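Local coordinates for protein CofB (Escherichia coli, PDB 5AX6) that forms the minor pilin subunit of the CFA/III type IVb pilus of enterotoxigenic Escherichia coli, a homotrimer that probably takes part in pilus assembly, at residues G20-V25 against L225-N230; P399-S404 against I444-S449. One frame throughout, in Å; residues are numbered along the deposited sequence.

Contact 1: residues G20-V25 against L225-N230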
loop_
_atom_site.group_PDB
_atom_site.type_symbol
_atom_site.label_atom_id
_atom_site.label_comp_id
_atom_site.label_asym_id
_atom_site.label_seq_id
_atom_site.Cartn_x
_atom_site.Cartn_y
_atom_site.Cartn_z
ATOM N N GLY A 20 1.614 19.512 -24.699
ATOM C CA GLY A 20 1.639 20.565 -23.697
ATOM C C GLY A 20 0.522 21.576 -23.862
ATOM O O GLY A 20 -0.119 21.974 -22.881
ATOM N N ILE A 21 0.268 21.992 -25.102
ATOM C CA ILE A 21 -0.807 22.935 -25.351
ATOM C C ILE A 21 -2.142 22.265 -24.977
ATOM O O ILE A 21 -2.999 22.864 -24.349
ATOM C CB ILE A 21 -0.845 23.396 -26.824
ATOM C CG1 ILE A 21 0.398 24.228 -27.177
ATOM C CG2 ILE A 21 -2.097 24.191 -27.093
ATOM C CD1 ILE A 21 0.447 25.561 -26.454
ATOM N N VAL A 22 -2.300 21.009 -25.353
ATOM C CA VAL A 22 -3.538 20.292 -25.028
ATOM C C VAL A 22 -3.715 20.132 -23.518
ATOM O O VAL A 22 -4.830 20.266 -22.998
ATOM C CB VAL A 22 -3.554 18.933 -25.730
ATOM C CG1 VAL A 22 -4.699 18.060 -25.212
ATOM C CG2 VAL A 22 -3.659 19.153 -27.259
ATOM N N ASP A 23 -2.610 19.893 -22.811
ATOM C CA ASP A 23 -2.654 19.781 -21.353
ATOM C C ASP A 23 -3.183 21.064 -20.734
ATOM O O ASP A 23 -3.971 21.033 -19.792
ATOM C CB ASP A 23 -1.260 19.473 -20.772
ATOM C CG ASP A 23 -0.869 18.002 -20.877
ATOM O OD1 ASP A 23 -1.728 17.137 -21.158
ATOM O OD2 ASP A 23 0.327 17.712 -20.666
ATOM N N PHE A 24 -2.752 22.198 -21.282
ATOM C CA PHE A 24 -3.171 23.509 -20.797
ATOM C C PHE A 24 -4.664 23.730 -21.038
ATOM O O PHE A 24 -5.404 24.173 -20.141
ATOM C CB PHE A 24 -2.345 24.599 -21.484
ATOM C CG PHE A 24 -2.669 26.005 -21.033
ATOM C CD1 PHE A 24 -2.341 26.434 -19.756
ATOM C CD2 PHE A 24 -3.278 26.899 -21.903
ATOM C CE1 PHE A 24 -2.636 27.735 -19.340
ATOM C CE2 PHE A 24 -3.557 28.200 -21.505
ATOM C CZ PHE A 24 -3.236 28.618 -20.227
ATOM N N VAL A 25 -5.097 23.430 -22.259
ATOM C CA VAL A 25 -6.512 23.528 -22.607
ATOM C C VAL A 25 -7.350 22.663 -21.656
ATOM O O VAL A 25 -8.455 23.053 -21.251
ATOM C CB VAL A 25 -6.756 23.097 -24.070
ATOM C CG1 VAL A 25 -8.251 22.886 -24.363
ATOM C CG2 VAL A 25 -6.191 24.138 -25.022
ATOM N N LEU A 225 -3.608 18.373 -37.685
ATOM C CA LEU A 225 -3.733 17.316 -36.695
ATOM C C LEU A 225 -4.755 17.737 -35.656
ATOM O O LEU A 225 -4.605 18.801 -35.047
ATOM C CB LEU A 225 -2.391 17.029 -36.010
ATOM C CG LEU A 225 -1.163 16.756 -36.875
ATOM C CD1 LEU A 225 0.072 16.595 -35.984
ATOM C CD2 LEU A 225 -1.385 15.500 -37.695
ATOM N N SER A 226 -5.788 16.917 -35.454
ATOM C CA SER A 226 -6.850 17.237 -34.498
ATOM C C SER A 226 -6.710 16.409 -33.233
ATOM O O SER A 226 -6.584 15.189 -33.309
ATOM C CB SER A 226 -8.237 16.984 -35.104
ATOM O OG SER A 226 -8.450 17.791 -36.247
ATOM N N ILE A 227 -6.745 17.075 -32.084
ATOM C CA ILE A 227 -6.686 16.389 -30.790
ATOM C C ILE A 227 -7.944 16.665 -29.983
ATOM O O ILE A 227 -8.385 17.812 -29.882
ATOM C CB ILE A 227 -5.481 16.833 -29.944
ATOM C CG1 ILE A 227 -4.204 16.897 -30.787
ATOM C CG2 ILE A 227 -5.354 15.936 -28.703
ATOM C CD1 ILE A 227 -3.586 15.549 -31.097
ATOM N N ASP A 228 -8.520 15.616 -29.405
ATOM C CA ASP A 228 -9.637 15.761 -28.473
ATOM C C ASP A 228 -9.065 15.965 -27.074
ATOM O O ASP A 228 -8.534 15.023 -26.501
ATOM C CB ASP A 228 -10.530 14.504 -28.518
ATOM C CG ASP A 228 -11.722 14.575 -27.574
ATOM O OD1 ASP A 228 -11.832 15.535 -26.774
ATOM O OD2 ASP A 228 -12.554 13.639 -27.627
ATOM N N PRO A 229 -9.161 17.189 -26.517
ATOM C CA PRO A 229 -8.511 17.400 -25.214
ATOM C C PRO A 229 -9.161 16.611 -24.091
ATOM O O PRO A 229 -8.561 16.493 -23.020
ATOM C CB PRO A 229 -8.684 18.907 -24.975
ATOM C CG PRO A 229 -9.936 19.247 -25.735
ATOM C CD PRO A 229 -9.875 18.395 -26.973
ATOM N N ASN A 230 -10.375 16.103 -24.299
ATOM C CA ASN A 230 -11.023 15.324 -23.241
ATOM C C ASN A 230 -10.725 13.827 -23.290
ATOM O O ASN A 230 -11.044 13.093 -22.355
ATOM C CB ASN A 230 -12.535 15.544 -23.284
ATOM C CG ASN A 230 -12.906 16.982 -22.975
ATOM O OD1 ASN A 230 -12.357 17.578 -22.058
ATOM N ND2 ASN A 230 -13.801 17.556 -23.767
#
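In the pilin domain of CofB the last turn of the N-terminal helix 4-25 rests on the end of strand 220-227 and the loop after it, Val-22 meeting Ile-227 and Pro-229, and Val-25 meeting Pro-229. No hydrogen bond joins 20-25 to 225-230; they bury 173 Å², and the contacts across them are between apolar side chains. Val-22 has the largest share. With CG1 anti to the backbone N (chi1 170°), that methyl sits mainly on the proline, at 3.9 Å from Pro-229 CA and slightly farther from CB, with Ile-227 CG2 also near it. The other branch turns to the strand, where Val-22 CG2 lies 3.9 Å from Ile-227 CG2. Val-22 crosses both Ile-227 and Pro-229 at about a right angle. One turn on, Val-25 CG1 reaches Pro-229 CB at 4.0 Å, and the proline ring carbon thus meets both valines. Trimming Val-22 to an alanine is likely to leave Ile-227 without its partner in 20-25 and Pro-229 held by Val-25 alone among the residues of that segment. Just past the strand, Asn-230 N donates to Asp-228 OD1 (2.9 Å), approaching 48° out of the carboxylate plane; this Asx turn brackets Pro-229. Ile-18, earlier on the helix, also touches Leu-225 and Ile-227, while Phe-128 of strand 121-130 packs on Val-25. Such apolar packing of a long N-terminal helix against one face of an antiparallel sheet is the hallmark of the type IV pilin fold.

Contact 2: residues P399-S404 against I444-S449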
loop_
_atom_site.group_PDB
_atom_site.type_symbol
_atom_site.label_atom_id
_atom_site.label_comp_id
_atom_site.label_asym_id
_atom_site.label_seq_id
_atom_site.Cartn_x
_atom_site.Cartn_y
_atom_site.Cartn_z
ATOM N N PRO A 399 19.434 -25.221 8.791
ATOM C CA PRO A 399 18.999 -25.297 10.194
ATOM C C PRO A 399 20.196 -25.313 11.129
ATOM O O PRO A 399 21.207 -25.942 10.819
ATOM C CB PRO A 399 18.220 -26.616 10.268
ATOM C CG PRO A 399 18.659 -27.397 9.067
ATOM C CD PRO A 399 19.040 -26.406 8.009
ATOM N N ARG A 400 20.079 -24.617 12.257
ATOM C CA ARG A 400 21.177 -24.482 13.196
ATOM C C ARG A 400 20.681 -24.812 14.589
ATOM O O ARG A 400 19.510 -24.604 14.906
ATOM C CB ARG A 400 21.746 -23.056 13.163
ATOM C CG ARG A 400 22.331 -22.617 11.801
ATOM C CD ARG A 400 23.614 -23.381 11.462
ATOM N NE ARG A 400 24.515 -23.339 12.607
ATOM C CZ ARG A 400 25.334 -22.329 12.884
ATOM N NH1 ARG A 400 25.414 -21.276 12.075
ATOM N NH2 ARG A 400 26.088 -22.380 13.973
ATOM N N LEU A 401 21.576 -25.309 15.430
ATOM C CA LEU A 401 21.234 -25.546 16.823
ATOM C C LEU A 401 22.495 -25.418 17.662
ATOM O O LEU A 401 23.550 -25.907 17.280
ATOM C CB LEU A 401 20.582 -26.930 17.005
ATOM C CG LEU A 401 20.084 -27.292 18.408
ATOM C CD1 LEU A 401 18.918 -28.275 18.359
ATOM C CD2 LEU A 401 21.198 -27.843 19.306
ATOM N N SER A 402 22.382 -24.721 18.789
ATOM C CA SER A 402 23.459 -24.651 19.772
ATOM C C SER A 402 22.899 -24.956 21.148
ATOM O O SER A 402 21.686 -24.904 21.357
ATOM C CB SER A 402 24.130 -23.276 19.775
ATOM O OG SER A 402 25.194 -23.246 18.841
ATOM N N ALA A 403 23.779 -25.302 22.079
ATOM C CA ALA A 403 23.382 -25.589 23.458
ATOM C C ALA A 403 24.360 -24.901 24.413
ATOM O O ALA A 403 25.568 -25.028 24.247
ATOM C CB ALA A 403 23.351 -27.100 23.713
ATOM N N SER A 404 23.837 -24.135 25.372
ATOM C CA SER A 404 24.662 -23.473 26.386
ATOM C C SER A 404 24.305 -24.037 27.754
ATOM O O SER A 404 23.146 -24.375 27.996
ATOM C CB SER A 404 24.447 -21.957 26.373
ATOM O OG SER A 404 24.689 -21.413 25.087
ATOM N N ILE A 444 29.574 -31.369 25.437
ATOM C CA ILE A 444 28.232 -31.419 24.882
ATOM C C ILE A 444 28.336 -31.428 23.368
ATOM O O ILE A 444 28.960 -30.557 22.767
ATOM C CB ILE A 444 27.365 -30.238 25.370
ATOM C CG1 ILE A 444 27.179 -30.339 26.896
ATOM C CG2 ILE A 444 26.003 -30.277 24.690
ATOM C CD1 ILE A 444 26.722 -29.040 27.599
ATOM N N GLN A 445 27.736 -32.443 22.762
ATOM C CA GLN A 445 27.825 -32.647 21.325
ATOM C C GLN A 445 26.454 -32.506 20.689
ATOM O O GLN A 445 25.449 -32.925 21.267
ATOM C CB GLN A 445 28.401 -34.037 21.024
ATOM C CG GLN A 445 28.748 -34.304 19.558
ATOM C CD GLN A 445 29.582 -35.573 19.418
ATOM O OE1 GLN A 445 30.721 -35.633 19.885
ATOM N NE2 GLN A 445 29.011 -36.594 18.802
ATOM N N VAL A 446 26.430 -31.914 19.503
ATOM C CA VAL A 446 25.214 -31.786 18.726
ATOM C C VAL A 446 25.447 -32.411 17.374
ATOM O O VAL A 446 26.409 -32.060 16.687
ATOM C CB VAL A 446 24.794 -30.304 18.556
ATOM C CG1 VAL A 446 23.657 -30.174 17.534
ATOM C CG2 VAL A 446 24.394 -29.712 19.927
ATOM N N ASN A 447 24.548 -33.310 16.997
ATOM C CA ASN A 447 24.579 -33.975 15.707
ATOM C C ASN A 447 23.214 -33.897 15.042
ATOM O O ASN A 447 22.225 -33.591 15.697
ATOM C CB ASN A 447 25.002 -35.438 15.866
ATOM C CG ASN A 447 26.352 -35.571 16.545
ATOM O OD1 ASN A 447 26.440 -35.899 17.737
ATOM N ND2 ASN A 447 27.409 -35.286 15.798
ATOM N N GLN A 448 23.167 -34.190 13.749
ATOM C CA GLN A 448 21.921 -34.115 13.002
ATOM C C GLN A 448 21.844 -35.199 11.926
ATOM O O GLN A 448 22.855 -35.551 11.312
ATOM C CB GLN A 448 21.777 -32.732 12.351
ATOM C CG GLN A 448 22.769 -32.504 11.223
ATOM C CD GLN A 448 22.918 -31.043 10.823
ATOM O OE1 GLN A 448 24.012 -30.472 10.911
ATOM N NE2 GLN A 448 21.842 -30.448 10.343
ATOM N N SER A 449 20.639 -35.715 11.713
ATOM C CA SER A 449 20.314 -36.445 10.491
ATOM C C SER A 449 19.572 -35.473 9.593
ATOM O O SER A 449 19.503 -34.283 9.889
ATOM C CB SER A 449 19.447 -37.667 10.780
ATOM O OG SER A 449 18.211 -37.280 11.353
HETATM O O HOH W 1 22.187 -27.811 9.131
#
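Two strands from different antiparallel sheets of the C-terminal domain face each other here, 399-404 on strand 398-409 and 444-449 on strand 438-448, as in a beta sandwich. Their closest CA atoms, of Ala-403 and Ile-444, are 7.7 Å apart, and no direct hydrogen bond crosses, so side chains fill the interval. The apolar contacts centre on Leu-401, whose CG stands anti to the backbone N (chi1 -176°) and carries one methyl across to Val-446. Leu-401 CD2 sits 3.8 Å from Val-446 CG2 and equally near CG1, seated between both branches of the valine. Farther along, Ala-403 CB approaches Ile-444 CG2 more loosely, at 4.3 Å. Trp-453 of strand 452-463 adjoins Leu-401 and Val-446 as well. Polar contacts lie around this apolar core. On the strand itself, Gln-445 NE2 donates to Asn-447 OD1 (2.9 Å) on a lone pair in the carbonyl plane, with an N-H...O angle of 166°. Intersubunit bonds come next: a second subunit takes the backbone of Ile-444 through its Ser-407 and Asn-429. At the other end a water spans the two strands, donating to Pro-399 O at 2.7 Å and accepting from Gln-448 NE2 at 2.9 Å.

Contact 1 and contact 2 share no helix, strand or sheet: their centres are 71 Å apart and their nearest atoms about 55 Å, on opposite sides of the chain's centre. They also come in series, 20-25 with 225-230 closing in the pilin domain before 399-404 with 444-449 opens in the C-terminal domain; the beta-repeat region lies between them in sequence. One joins a helix to a sheet, the other sheet to sheet, so each end of this elongated chain has its own apolar core. Other subunits of the trimer reach contact 2 but not the segments of contact 1, which places contact 2 at a subunit interface.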